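Local coordinates for protein enzyme subtilase SubTY from Bacillus sp. TY145 (Bacillus sp., PDB 5FFN) that probably cleaves peptide bonds as a subtilisin-like serine endopeptidase, its fold carrying bound calcium and sodium ions, at residues Thr269-His273 against Ser274-Thr278. Residues are numbered along the deposited sequence; the frame is centred on the assembly and turned at random.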
loop_
_atom_site.group_PDB
_atom_site.type_symbol
_atom_site.label_atom_id
_atom_site.label_comp_id
_atom_site.label_asym_id
_atom_site.label_seq_id
_atom_site.Cartn_x
_atom_site.Cartn_y
_atom_site.Cartn_z
ATOM N N THR A 269 -13.246 -16.314 -12.227
ATOM C CA THR A 269 -11.924 -16.740 -12.632
ATOM C C THR A 269 -11.740 -16.683 -14.142
ATOM O O THR A 269 -10.648 -16.880 -14.597
ATOM C CB THR A 269 -11.623 -18.161 -12.109
ATOM O OG1 THR A 269 -12.636 -19.032 -12.618
ATOM C CG2 THR A 269 -11.648 -18.172 -10.584
ATOM N N SER A 270 -12.772 -16.337 -14.930
ATOM C CA SER A 270 -12.572 -16.153 -16.375
ATOM C C SER A 270 -11.953 -14.795 -16.707
ATOM O O SER A 270 -11.493 -14.565 -17.825
ATOM C CB SER A 270 -13.887 -16.313 -17.131
ATOM O OG SER A 270 -14.898 -15.461 -16.609
ATOM N N LEU A 271 -11.899 -13.896 -15.736
ATOM C CA LEU A 271 -11.295 -12.568 -15.951
ATOM C C LEU A 271 -9.759 -12.619 -16.080
ATOM O O LEU A 271 -9.066 -13.391 -15.374
ATOM C CB LEU A 271 -11.599 -11.627 -14.787
ATOM C CG LEU A 271 -13.022 -11.316 -14.374
ATOM C CD1 LEU A 271 -13.004 -10.396 -13.093
ATOM C CD2 LEU A 271 -13.778 -10.682 -15.524
ATOM N N SER A 272 -9.259 -11.738 -16.932
ATOM C CA SER A 272 -7.860 -11.392 -16.974
ATOM C C SER A 272 -7.603 -10.280 -15.947
ATOM O O SER A 272 -8.547 -9.616 -15.426
ATOM C CB SER A 272 -7.468 -10.896 -18.378
ATOM O OG SER A 272 -8.126 -9.654 -18.703
ATOM N N HIS A 273 -6.317 -10.053 -15.696
ATOM C CA HIS A 273 -5.917 -8.995 -14.776
ATOM C C HIS A 273 -6.435 -7.609 -15.205
ATOM O O HIS A 273 -6.807 -6.768 -14.344
ATOM C CB HIS A 273 -4.402 -9.028 -14.578
ATOM C CG HIS A 273 -3.615 -8.428 -15.693
ATOM N ND1 HIS A 273 -3.792 -8.787 -17.005
ATOM C CD2 HIS A 273 -2.598 -7.529 -15.680
ATOM C CE1 HIS A 273 -2.977 -8.061 -17.759
ATOM N NE2 HIS A 273 -2.217 -7.317 -16.973
ATOM N N SER A 274 -6.411 -7.320 -16.506
ATOM C CA SER A 274 -6.867 -5.996 -16.968
ATOM C C SER A 274 -8.385 -5.864 -16.943
ATOM O O SER A 274 -8.910 -4.784 -16.672
ATOM C CB SER A 274 -6.313 -5.647 -18.345
ATOM O OG SER A 274 -6.839 -6.512 -19.337
ATOM N N GLN A 275 -9.106 -6.957 -17.190
ATOM C CA GLN A 275 -10.564 -6.926 -16.954
ATOM C C GLN A 275 -10.890 -6.697 -15.453
ATOM O O GLN A 275 -11.783 -5.921 -15.126
ATOM C CB GLN A 275 -11.238 -8.228 -17.400
ATOM C CG GLN A 275 -11.319 -8.485 -18.915
ATOM C CD GLN A 275 -11.931 -9.862 -19.166
ATOM O OE1 GLN A 275 -11.350 -10.874 -18.768
ATOM N NE2 GLN A 275 -13.133 -9.904 -19.781
ATOM N N LEU A 276 -10.099 -7.340 -14.584
ATOM C CA LEU A 276 -10.224 -7.169 -13.124
ATOM C C LEU A 276 -9.973 -5.687 -12.770
ATOM O O LEU A 276 -10.728 -5.075 -12.006
ATOM C CB LEU A 276 -9.264 -8.120 -12.395
ATOM C CG LEU A 276 -9.173 -7.943 -10.881
ATOM C CD1 LEU A 276 -10.514 -8.167 -10.247
ATOM C CD2 LEU A 276 -8.133 -8.880 -10.335
ATOM N N ARG A 277 -8.917 -5.116 -13.330
ATOM C CA ARG A 277 -8.577 -3.720 -13.090
ATOM C C ARG A 277 -9.704 -2.803 -13.549
ATOM O O ARG A 277 -10.040 -1.824 -12.872
ATOM C CB ARG A 277 -7.309 -3.347 -13.855
ATOM C CG ARG A 277 -6.875 -1.928 -13.632
ATOM C CD ARG A 277 -5.559 -1.641 -14.239
ATOM N NE ARG A 277 -5.111 -0.276 -13.959
ATOM C CZ ARG A 277 -4.023 0.272 -14.491
ATOM N NH1 ARG A 277 -3.285 -0.384 -15.370
ATOM N NH2 ARG A 277 -3.665 1.491 -14.143
ATOM N N THR A 278 -10.282 -3.134 -14.714
ATOM C CA THR A 278 -11.362 -2.339 -15.279
ATOM C C THR A 278 -12.582 -2.356 -14.359
ATOM O O THR A 278 -13.275 -1.354 -14.224
ATOM C CB THR A 278 -11.710 -2.883 -16.693
ATOM O OG1 THR A 278 -10.591 -2.610 -17.530
ATOM C CG2 THR A 278 -12.919 -2.253 -17.283
HETATM O O HOH W 1 -10.210 -13.054 -19.928
#
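A capping box joining Ser272 and Gln275 starts helix 273-286 of this subtilase, and two reciprocal bonds define it. Gln275 N donates to Ser272 OG over 3.2 Å, nearly straight at 165°; in return Ser272 N donates to Gln275 OE1 over 2.9 Å, in the carbonyl plane and on a lone pair of the amide oxygen. The serine torsion accounts for the first bond: with chi1 at 66°, OG sits between the backbone N and the carbonyl carbon, facing the first turn. On the glutamine side, CG lies anti to the carbonyl carbon, beside the backbone N, and the final turn at chi3, -63°, directs OE1 to Ser272 N. A water also donates to Gln275 OE1 (2.7 Å) and to Ser270 O, linking the amide to the loop that follows helix 250-267, and Ser272 OG adds a weak bond to OE1. Beside these bonds, Leu271 CD2 packs against Gln275 CB at 4.0 Å, while Leu271 CD1 approaches Leu276 CD1 at 4.4 Å; Leu276 itself is buried against Ala261, Ile264 and Trp265 of helix 250-267. Regular helical bonding follows at once, from Leu276 N to Ser272 O (2.9 Å) and from Arg277 N to His273 O. The extended Arg277 side chain leads away to a salt bridge with Glu227. A short interhelical loop thus enters its helix through a serine-glutamine capping box within the subtilase fold.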